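Local atomic coordinates of putative glycyl-glycine endopeptidase lytM (Ruminococcus gnavus, PDB entry 3NYY), a protein that is probably a metalloendopeptidase of the M23 family, a group of enzymes that cut peptide bonds, typically in bacterial cell-wall peptidoglycan. Residues A[21-26]-A[39-44]; A[26-31]-A[86-91]; A[94-99]-A[215-220]; A[128-133]-A[236-241]; A[164-167]-A[171-174]. All coordinates share one frame; numbering follows the deposited sequence. Where two conformers were deposited one is given.

Interaction 1. Residues A[21-26]-A[39-44]; sequences QPVSET and RDVGLY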
# COMPACT_ATOMS: atom_id res chain seq x y z
N GLN A 21 4.91 3.27 -15.74
CA GLN A 21 6.01 4.14 -15.30
C GLN A 21 7.12 3.36 -14.61
O GLN A 21 7.40 3.59 -13.45
CB GLN A 21 5.49 5.25 -14.40
CG GLN A 21 4.50 6.17 -15.04
CD GLN A 21 5.09 7.32 -15.82
OE1 GLN A 21 5.73 8.22 -15.25
NE2 GLN A 21 4.86 7.31 -17.17
N PRO A 22 7.73 2.39 -15.31
CA PRO A 22 8.70 1.50 -14.62
C PRO A 22 10.00 2.26 -14.33
O PRO A 22 10.73 2.57 -15.26
CB PRO A 22 8.90 0.38 -15.62
CG PRO A 22 8.57 0.94 -16.94
CD PRO A 22 7.55 2.02 -16.72
N VAL A 23 10.32 2.47 -13.06
CA VAL A 23 11.53 3.23 -12.68
C VAL A 23 12.26 2.45 -11.60
O VAL A 23 11.76 2.32 -10.48
CB VAL A 23 11.15 4.63 -12.19
CG1 VAL A 23 12.41 5.42 -11.83
CG2 VAL A 23 10.32 5.38 -13.28
N SER A 24 13.43 1.93 -11.97
CA SER A 24 14.33 1.24 -11.05
C SER A 24 14.84 2.11 -9.92
O SER A 24 14.81 3.32 -9.98
CB SER A 24 15.57 0.78 -11.82
OG SER A 24 16.37 1.89 -12.27
N GLU A 25 15.36 1.49 -8.87
CA GLU A 25 15.88 2.31 -7.76
C GLU A 25 17.10 3.16 -8.19
O GLU A 25 17.26 4.30 -7.74
CB GLU A 25 16.16 1.46 -6.49
CG GLU A 25 14.87 0.93 -5.77
CD GLU A 25 13.79 2.02 -5.45
OE1 GLU A 25 14.13 3.12 -4.95
OE2 GLU A 25 12.57 1.76 -5.69
N THR A 26 17.94 2.63 -9.09
CA THR A 26 19.08 3.38 -9.66
C THR A 26 18.59 4.67 -10.31
O THR A 26 19.12 5.76 -10.08
CB THR A 26 19.84 2.52 -10.70
OG1 THR A 26 20.45 1.43 -10.00
CG2 THR A 26 20.93 3.31 -11.42
N ARG A 39 12.50 14.50 -19.28
CA ARG A 39 13.37 14.16 -20.40
C ARG A 39 14.18 12.91 -20.11
O ARG A 39 14.27 12.04 -20.98
CB ARG A 39 14.34 15.30 -20.71
CG ARG A 39 15.10 15.10 -21.99
CD ARG A 39 16.31 16.02 -22.08
NE ARG A 39 17.37 15.53 -21.18
CZ ARG A 39 18.66 15.93 -21.21
NH1 ARG A 39 19.05 16.84 -22.08
NH2 ARG A 39 19.54 15.38 -20.39
N ASP A 40 14.83 12.87 -18.95
CA ASP A 40 15.76 11.80 -18.63
C ASP A 40 15.07 10.46 -18.42
O ASP A 40 15.54 9.44 -18.93
CB ASP A 40 16.65 12.18 -17.46
CG ASP A 40 17.61 13.31 -17.80
OD1 ASP A 40 17.71 13.70 -18.99
OD2 ASP A 40 18.25 13.82 -16.85
N VAL A 41 13.90 10.46 -17.78
CA VAL A 41 13.14 9.20 -17.65
C VAL A 41 12.63 8.73 -19.03
O VAL A 41 12.65 7.54 -19.36
CB VAL A 41 12.00 9.28 -16.59
CG1 VAL A 41 10.73 10.04 -17.13
CG2 VAL A 41 11.73 7.89 -16.05
N GLY A 42 12.24 9.67 -19.87
CA GLY A 42 11.84 9.37 -21.23
C GLY A 42 12.96 8.73 -22.03
O GLY A 42 12.74 7.77 -22.75
N LEU A 43 14.17 9.28 -21.88
CA LEU A 43 15.36 8.72 -22.54
C LEU A 43 15.72 7.34 -22.02
O LEU A 43 16.10 6.45 -22.77
CB LEU A 43 16.53 9.69 -22.42
CG LEU A 43 16.34 10.97 -23.25
CD1 LEU A 43 17.36 12.05 -22.81
CD2 LEU A 43 16.43 10.71 -24.75
N TYR A 44 15.61 7.16 -20.72
CA TYR A 44 15.82 5.90 -20.07
C TYR A 44 14.89 4.84 -20.61
O TYR A 44 15.35 3.72 -20.94
CB TYR A 44 15.65 6.09 -18.57
CG TYR A 44 15.65 4.84 -17.78
CD1 TYR A 44 16.84 4.17 -17.51
CD2 TYR A 44 14.47 4.31 -17.26
CE1 TYR A 44 16.87 3.02 -16.75
CE2 TYR A 44 14.50 3.14 -16.49
CZ TYR A 44 15.71 2.50 -16.25
OH TYR A 44 15.73 1.35 -15.52
O HOH W 1 18.24 1.41 -13.82

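Interaction 2. Residues A[26-31]-A[86-91]; sequences TMQVYL and AIWNDV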
# COMPACT_ATOMS: atom_id res chain seq x y z
N THR A 26 17.94 2.63 -9.09
CA THR A 26 19.08 3.38 -9.66
C THR A 26 18.59 4.67 -10.31
O THR A 26 19.12 5.76 -10.08
CB THR A 26 19.84 2.52 -10.70
OG1 THR A 26 20.45 1.43 -10.00
CG2 THR A 26 20.93 3.31 -11.42
N MSE A 27 17.54 4.53 -11.12
CA MSE A 27 16.94 5.68 -11.78
C MSE A 27 16.24 6.61 -10.76
O MSE A 27 16.27 7.82 -10.93
CB MSE A 27 15.99 5.19 -12.88
CG MSE A 27 15.60 6.22 -13.89
SE MSE A 27 17.12 7.07 -14.73
CE MSE A 27 18.37 5.65 -14.67
N GLN A 28 15.60 6.07 -9.72
CA GLN A 28 15.00 6.96 -8.71
C GLN A 28 16.04 7.85 -8.04
O GLN A 28 15.82 9.03 -7.85
CB GLN A 28 14.21 6.20 -7.63
CG GLN A 28 12.80 5.89 -8.05
CD GLN A 28 11.85 7.09 -8.11
OE1 GLN A 28 12.19 8.21 -7.71
NE2 GLN A 28 10.64 6.84 -8.57
N VAL A 29 17.20 7.28 -7.72
CA VAL A 29 18.27 8.06 -7.13
C VAL A 29 18.72 9.12 -8.12
O VAL A 29 18.88 10.29 -7.76
CB VAL A 29 19.47 7.17 -6.74
CG1 VAL A 29 20.69 8.03 -6.32
CG2 VAL A 29 19.08 6.15 -5.62
N TYR A 30 18.85 8.73 -9.40
CA TYR A 30 19.33 9.68 -10.40
C TYR A 30 18.35 10.82 -10.58
O TYR A 30 18.74 11.98 -10.69
CB TYR A 30 19.64 8.96 -11.73
CG TYR A 30 19.93 9.99 -12.82
CD1 TYR A 30 21.20 10.50 -13.00
CD2 TYR A 30 18.89 10.48 -13.58
CE1 TYR A 30 21.41 11.48 -13.98
CE2 TYR A 30 19.07 11.45 -14.48
CZ TYR A 30 20.32 11.94 -14.71
OH TYR A 30 20.42 12.92 -15.67
N LEU A 31 17.06 10.50 -10.63
CA LEU A 31 16.03 11.50 -10.96
C LEU A 31 15.94 12.63 -9.94
O LEU A 31 15.66 13.76 -10.31
CB LEU A 31 14.68 10.81 -11.19
CG LEU A 31 14.59 10.08 -12.52
CD1 LEU A 31 13.30 9.19 -12.55
CD2 LEU A 31 14.61 11.04 -13.74
N ALA A 86 5.07 16.27 -18.73
CA ALA A 86 3.77 16.62 -18.14
C ALA A 86 3.60 15.87 -16.80
O ALA A 86 3.01 16.41 -15.87
CB ALA A 86 2.63 16.26 -19.09
N ILE A 87 4.08 14.62 -16.69
CA ILE A 87 4.00 13.85 -15.46
C ILE A 87 5.02 14.33 -14.42
O ILE A 87 4.70 14.45 -13.24
CB ILE A 87 4.19 12.36 -15.72
CG1 ILE A 87 3.07 11.85 -16.61
CG2 ILE A 87 4.23 11.46 -14.42
CD1 ILE A 87 3.39 10.48 -17.18
N TRP A 88 6.25 14.56 -14.88
CA TRP A 88 7.42 14.68 -13.99
C TRP A 88 7.83 16.11 -13.69
O TRP A 88 8.23 16.39 -12.57
CB TRP A 88 8.64 13.91 -14.54
CG TRP A 88 8.45 12.45 -14.46
CD1 TRP A 88 7.73 11.70 -15.32
CD2 TRP A 88 8.92 11.58 -13.43
NE1 TRP A 88 7.73 10.36 -14.88
CE2 TRP A 88 8.46 10.28 -13.73
CE3 TRP A 88 9.68 11.76 -12.28
CZ2 TRP A 88 8.73 9.18 -12.93
CZ3 TRP A 88 10.01 10.62 -11.50
CH2 TRP A 88 9.51 9.37 -11.81
N ASN A 89 7.74 17.02 -14.66
CA ASN A 89 8.44 18.30 -14.54
C ASN A 89 7.76 19.40 -13.74
O ASN A 89 8.43 20.38 -13.33
CB ASN A 89 8.84 18.83 -15.92
CG ASN A 89 10.03 18.10 -16.50
OD1 ASN A 89 10.23 16.91 -16.25
ND2 ASN A 89 10.86 18.82 -17.25
N ASP A 90 6.45 19.28 -13.54
CA ASP A 90 5.68 20.28 -12.80
C ASP A 90 5.57 19.99 -11.30
O ASP A 90 5.09 20.87 -10.56
CB ASP A 90 4.26 20.49 -13.36
CG ASP A 90 4.23 21.00 -14.79
OD1 ASP A 90 5.26 21.54 -15.30
OD2 ASP A 90 3.16 20.86 -15.43
N VAL A 91 5.99 18.81 -10.85
CA VAL A 91 5.85 18.42 -9.46
C VAL A 91 6.94 19.07 -8.64
O VAL A 91 8.13 18.72 -8.76
CB VAL A 91 5.87 16.89 -9.32
CG1 VAL A 91 5.91 16.42 -7.85
CG2 VAL A 91 4.57 16.31 -10.06

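Interaction 3. Residues A[94-99]-A[215-220]; sequences FPIPQS and VHLHLG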
# COMPACT_ATOMS: atom_id res chain seq x y z
N PHE A 94 5.38 16.84 -2.73
CA PHE A 94 4.52 15.73 -2.35
C PHE A 94 3.17 16.34 -1.90
O PHE A 94 3.13 17.47 -1.42
CB PHE A 94 5.21 15.03 -1.17
CG PHE A 94 4.64 13.67 -0.85
CD1 PHE A 94 4.94 12.58 -1.64
CD2 PHE A 94 3.86 13.49 0.28
CE1 PHE A 94 4.43 11.35 -1.36
CE2 PHE A 94 3.33 12.23 0.59
CZ PHE A 94 3.59 11.18 -0.24
N PRO A 95 2.04 15.63 -2.06
CA PRO A 95 0.74 16.23 -1.75
C PRO A 95 0.38 16.36 -0.27
O PRO A 95 -0.59 17.05 0.05
CB PRO A 95 -0.23 15.28 -2.45
CG PRO A 95 0.48 13.97 -2.44
CD PRO A 95 1.89 14.34 -2.74
N ILE A 96 1.14 15.71 0.61
CA ILE A 96 0.85 15.77 2.05
C ILE A 96 1.99 16.52 2.74
O ILE A 96 3.15 16.11 2.63
CB ILE A 96 0.71 14.41 2.69
CG1 ILE A 96 -0.23 13.50 1.90
CG2 ILE A 96 0.15 14.59 4.15
CD1 ILE A 96 -1.61 14.07 1.57
N PRO A 97 1.66 17.62 3.43
CA PRO A 97 2.70 18.36 4.14
C PRO A 97 3.29 17.59 5.29
O PRO A 97 2.67 16.62 5.78
CB PRO A 97 1.95 19.60 4.69
CG PRO A 97 0.78 19.76 3.87
CD PRO A 97 0.37 18.33 3.49
N GLN A 98 4.48 18.00 5.72
CA GLN A 98 5.05 17.50 6.98
C GLN A 98 4.61 18.47 8.09
O GLN A 98 4.41 19.68 7.87
CB GLN A 98 6.57 17.34 6.92
CG GLN A 98 7.34 18.57 6.49
CD GLN A 98 8.86 18.35 6.59
OE1 GLN A 98 9.39 18.12 7.67
NE2 GLN A 98 9.57 18.44 5.45
N SER A 99 4.48 17.94 9.30
CA SER A 99 4.04 18.73 10.45
C SER A 99 5.18 19.56 11.07
O SER A 99 6.24 19.03 11.36
CB SER A 99 3.43 17.81 11.52
OG SER A 99 3.06 18.55 12.67
N VAL A 215 -9.50 6.58 5.89
CA VAL A 215 -9.06 7.91 5.47
C VAL A 215 -7.79 7.77 4.63
O VAL A 215 -6.81 7.13 5.04
CB VAL A 215 -8.85 8.83 6.68
CG1 VAL A 215 -8.14 10.13 6.30
CG2 VAL A 215 -10.21 9.14 7.36
N HIS A 216 -7.83 8.35 3.44
CA HIS A 216 -6.73 8.35 2.52
C HIS A 216 -6.95 9.38 1.45
O HIS A 216 -8.10 9.81 1.18
CB HIS A 216 -6.58 6.97 1.85
CG HIS A 216 -7.65 6.63 0.86
ND1 HIS A 216 -8.96 6.36 1.19
CD2 HIS A 216 -7.56 6.48 -0.49
CE1 HIS A 216 -9.64 6.11 0.07
NE2 HIS A 216 -8.81 6.15 -0.96
N LEU A 217 -5.84 9.79 0.85
CA LEU A 217 -5.91 10.61 -0.37
C LEU A 217 -5.75 9.69 -1.56
O LEU A 217 -4.75 8.97 -1.67
CB LEU A 217 -4.75 11.61 -0.46
CG LEU A 217 -4.66 12.38 -1.78
CD1 LEU A 217 -5.93 13.30 -2.09
CD2 LEU A 217 -3.35 13.22 -1.81
N HIS A 218 -6.73 9.68 -2.47
CA HIS A 218 -6.50 9.02 -3.75
C HIS A 218 -5.95 10.07 -4.71
O HIS A 218 -6.60 11.11 -4.95
CB HIS A 218 -7.77 8.38 -4.32
CG HIS A 218 -7.59 7.87 -5.70
ND1 HIS A 218 -7.09 6.61 -5.96
CD2 HIS A 218 -7.75 8.47 -6.91
CE1 HIS A 218 -6.97 6.45 -7.27
NE2 HIS A 218 -7.40 7.55 -7.88
N LEU A 219 -4.78 9.78 -5.28
CA LEU A 219 -4.12 10.67 -6.28
C LEU A 219 -4.15 9.97 -7.62
O LEU A 219 -3.73 8.81 -7.75
CB LEU A 219 -2.69 10.99 -5.88
CG LEU A 219 -1.97 11.84 -6.97
CD1 LEU A 219 -2.54 13.33 -6.78
CD2 LEU A 219 -0.48 11.70 -6.90
N GLY A 220 -4.62 10.70 -8.63
CA GLY A 220 -4.54 10.26 -10.00
C GLY A 220 -3.84 11.30 -10.85
O GLY A 220 -3.82 12.47 -10.53

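Interaction 4. Residues A[128-133]-A[236-241]; sequences TDIMAE and PVLRYA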
# COMPACT_ATOMS: atom_id res chain seq x y z
N THR A 128 -2.74 6.19 -7.05
CA THR A 128 -2.00 5.82 -5.83
C THR A 128 -2.83 6.30 -4.64
O THR A 128 -3.29 7.41 -4.58
CB THR A 128 -0.63 6.44 -5.79
OG1 THR A 128 0.10 6.04 -6.97
CG2 THR A 128 0.15 6.02 -4.51
N ASP A 129 -3.04 5.39 -3.69
CA ASP A 129 -3.76 5.66 -2.44
C ASP A 129 -2.79 5.94 -1.31
O ASP A 129 -2.01 5.09 -0.92
CB ASP A 129 -4.69 4.51 -2.13
CG ASP A 129 -5.78 4.36 -3.18
OD1 ASP A 129 -6.27 5.39 -3.64
OD2 ASP A 129 -6.06 3.23 -3.62
N ILE A 130 -2.81 7.18 -0.83
CA ILE A 130 -1.92 7.61 0.21
C ILE A 130 -2.70 7.54 1.55
O ILE A 130 -3.62 8.35 1.82
CB ILE A 130 -1.38 8.97 -0.07
CG1 ILE A 130 -0.57 8.97 -1.37
CG2 ILE A 130 -0.51 9.43 1.10
CD1 ILE A 130 -0.25 10.37 -1.87
N MSE A 131 -2.31 6.56 2.37
CA MSE A 131 -3.06 6.18 3.56
C MSE A 131 -2.66 6.96 4.77
O MSE A 131 -1.47 7.13 5.06
CB MSE A 131 -2.95 4.68 3.84
CG MSE A 131 -3.18 3.76 2.62
SE MSE A 131 -4.93 3.80 1.87
CE MSE A 131 -4.87 2.21 0.72
N ALA A 132 -3.67 7.47 5.49
CA ALA A 132 -3.43 8.13 6.78
C ALA A 132 -2.98 7.10 7.88
O ALA A 132 -3.65 6.09 8.08
CB ALA A 132 -4.71 8.82 7.27
N GLU A 133 -1.91 7.44 8.61
CA GLU A 133 -1.50 6.77 9.84
C GLU A 133 -2.55 7.03 10.94
O GLU A 133 -3.07 6.10 11.55
CB GLU A 133 -0.14 7.32 10.31
CG GLU A 133 0.41 6.68 11.63
CD GLU A 133 1.10 5.33 11.42
OE1 GLU A 133 1.35 4.91 10.27
OE2 GLU A 133 1.39 4.68 12.45
N PRO A 236 5.75 6.40 -9.10
CA PRO A 236 7.17 6.82 -9.18
C PRO A 236 7.43 8.32 -9.01
O PRO A 236 8.41 8.71 -8.32
CB PRO A 236 7.61 6.26 -10.56
CG PRO A 236 6.66 5.06 -10.77
CD PRO A 236 5.35 5.59 -10.26
N VAL A 237 6.55 9.16 -9.55
CA VAL A 237 6.68 10.62 -9.32
C VAL A 237 6.43 10.99 -7.86
O VAL A 237 7.09 11.85 -7.30
CB VAL A 237 5.90 11.43 -10.33
CG1 VAL A 237 4.38 11.43 -10.08
CG2 VAL A 237 6.42 12.93 -10.41
N LEU A 238 5.55 10.24 -7.18
CA LEU A 238 5.35 10.46 -5.75
C LEU A 238 6.61 10.12 -4.99
O LEU A 238 6.99 10.86 -4.09
CB LEU A 238 4.18 9.66 -5.19
CG LEU A 238 2.80 10.20 -5.52
CD1 LEU A 238 1.69 9.18 -5.28
CD2 LEU A 238 2.49 11.54 -4.69
N ARG A 239 7.26 8.99 -5.33
CA ARG A 239 8.52 8.60 -4.68
C ARG A 239 9.58 9.64 -4.90
O ARG A 239 10.35 9.96 -3.99
CB ARG A 239 9.02 7.25 -5.19
CG ARG A 239 8.17 6.09 -4.76
CD ARG A 239 8.15 5.88 -3.28
NE ARG A 239 9.46 5.89 -2.64
CZ ARG A 239 10.23 4.83 -2.44
NH1 ARG A 239 9.86 3.61 -2.85
NH2 ARG A 239 11.38 4.99 -1.78
N TYR A 240 9.61 10.21 -6.11
CA TYR A 240 10.55 11.28 -6.46
C TYR A 240 10.33 12.54 -5.62
O TYR A 240 11.30 13.19 -5.22
CB TYR A 240 10.45 11.56 -7.97
CG TYR A 240 10.83 12.92 -8.47
CD1 TYR A 240 12.14 13.20 -8.84
CD2 TYR A 240 9.88 13.91 -8.62
CE1 TYR A 240 12.48 14.44 -9.34
CE2 TYR A 240 10.20 15.16 -9.08
CZ TYR A 240 11.51 15.42 -9.45
OH TYR A 240 11.83 16.67 -9.93
N ALA A 241 9.07 12.83 -5.31
CA ALA A 241 8.71 13.98 -4.50
C ALA A 241 8.63 13.71 -3.00
O ALA A 241 8.32 14.62 -2.25
CB ALA A 241 7.35 14.49 -4.97

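Interaction 5. Residues A[164-167]-A[171-174]; sequences GITA and AYFY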
# COMPACT_ATOMS: atom_id res chain seq x y z
N GLY A 164 -9.65 18.75 -9.20
CA GLY A 164 -8.72 18.48 -10.29
C GLY A 164 -7.99 19.75 -10.70
O GLY A 164 -8.60 20.79 -10.88
N ILE A 165 -6.67 19.65 -10.80
CA ILE A 165 -5.79 20.76 -11.18
C ILE A 165 -5.11 20.39 -12.50
O ILE A 165 -4.43 19.38 -12.61
CB ILE A 165 -4.69 20.95 -10.11
CG1 ILE A 165 -5.25 21.21 -8.72
CG2 ILE A 165 -3.69 22.07 -10.52
CD1 ILE A 165 -6.27 22.34 -8.60
N THR A 166 -5.22 21.28 -13.48
CA THR A 166 -4.49 21.14 -14.71
C THR A 166 -3.20 21.93 -14.58
O THR A 166 -3.22 23.16 -14.36
CB THR A 166 -5.30 21.57 -15.91
OG1 THR A 166 -6.46 20.74 -16.00
CG2 THR A 166 -4.49 21.43 -17.25
N ALA A 167 -2.09 21.21 -14.72
CA ALA A 167 -0.76 21.75 -14.46
C ALA A 167 -0.25 22.37 -15.78
O ALA A 167 -0.78 22.04 -16.85
CB ALA A 167 0.20 20.68 -13.95
N ALA A 171 -0.70 18.01 -17.70
CA ALA A 171 -1.31 16.91 -16.96
C ALA A 171 -2.42 17.39 -16.03
O ALA A 171 -2.44 18.53 -15.59
CB ALA A 171 -0.26 16.12 -16.15
N TYR A 172 -3.36 16.49 -15.77
CA TYR A 172 -4.46 16.73 -14.84
C TYR A 172 -4.15 15.92 -13.58
O TYR A 172 -4.06 14.69 -13.62
CB TYR A 172 -5.75 16.25 -15.48
CG TYR A 172 -6.98 16.42 -14.63
CD1 TYR A 172 -7.38 15.41 -13.81
CD2 TYR A 172 -7.82 17.51 -14.76
CE1 TYR A 172 -8.53 15.51 -13.03
CE2 TYR A 172 -8.98 17.61 -13.99
CZ TYR A 172 -9.33 16.59 -13.15
OH TYR A 172 -10.50 16.65 -12.39
N PHE A 173 -4.01 16.62 -12.45
CA PHE A 173 -3.77 16.00 -11.15
C PHE A 173 -5.09 15.93 -10.41
O PHE A 173 -5.75 16.94 -10.20
CB PHE A 173 -2.73 16.83 -10.39
CG PHE A 173 -1.33 16.62 -10.90
CD1 PHE A 173 -0.89 17.18 -12.10
CD2 PHE A 173 -0.46 15.81 -10.19
CE1 PHE A 173 0.41 16.90 -12.57
CE2 PHE A 173 0.81 15.56 -10.62
CZ PHE A 173 1.25 16.10 -11.83
N TYR A 174 -5.45 14.71 -9.98
CA TYR A 174 -6.74 14.40 -9.42
C TYR A 174 -6.61 14.04 -7.98
O TYR A 174 -5.85 13.13 -7.67
CB TYR A 174 -7.31 13.22 -10.23
CG TYR A 174 -8.62 12.62 -9.78
CD1 TYR A 174 -9.81 13.35 -9.86
CD2 TYR A 174 -8.69 11.33 -9.29
CE1 TYR A 174 -11.01 12.75 -9.46
CE2 TYR A 174 -9.89 10.76 -8.93
CZ TYR A 174 -11.05 11.47 -9.02
OH TYR A 174 -12.26 10.92 -8.63

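Interaction 1. Residues A[21-26]-A[39-44]
Tyr44 and Val41, one turn apart on helix 37-48, both face residues 22-24, the lead-in to helix 25-31. The Tyr44 ring arrives with its phenol end first. Its CG lies anti to the backbone N (chi1 172°), which carries the ring across to Ser24. Pro22 O sits at the ring edge, near its plane, 4.0 Å from Tyr44 CE2. That oxygen is hydrogen-bonded to Trp45 NE1. Ser24 stands obliquely to the ring, with its OG 3.4 Å from Tyr44 OH. A water bridges the two hydroxyls and donates to Tyr44 OH across 3.0 Å. Ser24 OG also caps Met27 N at the start of helix 25-31. Glu51 OE2 is hydrogen-bonded to both Tyr44 OH and Ser24 N, and so ties the phenol to the cap residue. A phenylalanine in place of Tyr44 would probably leave the bridging water and the Glu51 carboxylate each short of one partner. Beside this polar end lies an apolar touch. Val23 and Val41 cross at about a right angle, and Val23 CG2 is 4.0 Å from Val41 CG2. Both valines also pack on Leu31, and Tyr44 packs on Met27. Val41 further touches Trp88 of helix 77-88. The contact thus seats helix 37-48 against the start of helix 25-31, within the helical LytM N-terminal domain.

Interaction 2. Residues A[26-31]-A[86-91]
Trp88 and Leu31 meet side chain to side chain, crossing at about a right angle. The path of Trp88 starts at CB, which points toward helix 25-31. CG turns away from the carbonyl carbon (chi1 -71°), and this sends the indole outward from helix 77-88. In the five-membered ring, NE1 is the polar atom. It is hydrogen-bonded to Gln21 OE1, so the buried N-H has a partner. Further out, the six-membered ring makes the contact with helix 25-31. Trp88 CZ3 lies 3.7 Å from Leu31 CD1. The next atom, Trp88 CH2, lies 3.9 Å from the same methyl, Leu31 CD1. This methyl comes to the ring obliquely. Trp88 CH2 also has Gln28 NE2 beside it at 4.3 Å. The amide nitrogen stands at the ring edge, near its plane. Its hydrogen bond goes to Pro236 O, so the touch on the indole is a plain van der Waals one. The two approaches differ in kind: Leu31 brings a methyl, Gln28 the end of an amide. All three residues are buried. Val41 of helix 37-48 lies on one side of the indole plane, and Val237 of helix 235-240 on the opposite side. Pro236 touches the far end of the same ring system. Trp88 is therefore where helix 77-88 meets three other helices: 25-31, 37-48 and 235-240.

Interaction 3. Residues A[94-99]-A[215-220]
Pro95 and Ile96 make an apolar contact with a single branch of Leu217. Pro95 CB is 3.8 Å from Leu217 CD2, and Pro95 CG is 4.0 Å from the same methyl, Leu217 CD2. The proline ring and the leucine cross obliquely. Ile96 comes from another direction: it slides past Leu217 the opposite way and brings its CD1 to 3.9 Å from Leu217 CD2. In Leu217, chi1 of 173° carries CG toward 94-99, and chi2 of 62° sets where CD2 lies. Val142 packs on both Ile96 and Leu217. Within 94-99, Pro95 CD lies 3.4 Å above one face of the Phe94 ring, offset toward its rim. Leu217 is the middle residue of the His-x-His sequence of the M23 peptidase fold, on strand 216-225. It points into the core, while His216 and His218 lie on the other face of the strand. In M23 enzymes these two histidines belong to the zinc-dependent active site, so His216 and His218 probably do so here. Among the polar and aromatic contacts of the histidines, His218 ND1 is hydrogen-bonded to Asp129 OD1. The ring of His216 meets Phe115 of the second subunit edge-to-face.

Interaction 4. Residues A[128-133]-A[236-241]
No aromatic ring takes part where Thr128 and Ile130 meet Leu238. The ring in helix 235-240, that of Tyr240, lies far from strand 128-132 and has Val237 O at its edge, in plane. Its CE1 meets Leu31 O of helix 25-31, and Tyr240 touches Gln28 of that helix through its CB. The contact itself is aliphatic, and Leu238 carries one whole side of it. Thr128 and Leu238 reach toward each other, tip to tip. Leu238 CD1 is 3.6 Å from Thr128 CG2. The same methyl, Leu238 CD1, is also 3.6 Å from Thr128 CB, so it rests on the body of the threonine as well as on its methyl. With OG1 of Thr128 beside the backbone N (chi1 -57°), CG2 is the branch turned to the leucine. Ile130 meets Leu238 tip to tip too, but with both leucine methyls: Ile130 CD1 is 4.1 Å from Leu238 CD1 and equally 4.1 Å from Leu238 CD2. The isobutyl end of Leu238 is thus shared by two residues from one face of the strand. Leu219 and Met145 also touch Leu238. Next to it on the helix, Arg239 forms a salt bridge with Glu133 of the second subunit, and its NE pairs with Glu242. Asp129, between the two contact residues, points away from the helix. This is a helix packed on the face of the M23 sheet that carries Thr128 and Ile130. Asp129 matches the aspartate zinc ligand of this family, and so probably belongs to the active site on the other face.

Interaction 5. Residues A[164-167]-A[171-174]
Strands 164-166 and 172-174 run antiparallel, with their axes 4.6 Å apart at an angle of 161°. Ile165 and Phe173 form the hydrogen-bonded pair: Ile165 N is 2.9 Å from Phe173 O, and Phe173 N returns to Ile165 O. Nearer the turn, Ala167 N donates to Ala171 O at 2.8 Å, nearly straight (176°). On one face, Tyr172 folds over the neighbouring strand. Its CG is anti to the backbone N (chi1 179°), and its OH comes to 3.3 Å from Gly164 CA. Ile165 N lies over one face of the ring. Thr166 OG1 meets the ring edge, 3.7 Å from Tyr172 CD2, and is hydrogen-bonded to Thr151 OG1. An alanine at Tyr172 would probably open a gap beside Gly164 and over Ile165 N, and cost Glu152 its weak hydrogen bond with the phenol. On the other face, Ala167 CB is 4.0 Å from Phe173 CE1, approaching obliquely. Phe173 also packs on Val91 and Ile221. The whole is a beta hairpin whose connection, 167-171, is closed by the Ala167 N to Ala171 O bond, and part of the antiparallel sheet of the M23 peptidase fold.

Overall arrangement
Interactions 1 and 2 share Thr26 and helix 25-31, with centres about 7 Å apart; together they belong to the helical N-terminal part. Interactions 3 and 4 are equally close, about 7 Å between centres, and each uses one of two neighbouring strands, 216-225 and 128-132: Leu217 O is 2.8 Å from Ile130 N. Helix 235-240 connects the two pairs, since interaction 4 also touches 1 and 2; Val23 CG2, for example, is 3.9 Å from Pro236 CB. Interaction 5 joins the same sheet through Tyr174 N, 2.8 Å from Gly220 O, and touches interaction 2, where Val91 CG2 is 3.8 Å from Phe173 CZ. The probable metal site borders interactions 3 and 4, with interaction 1 about 23 Å from interaction 3, centre to centre.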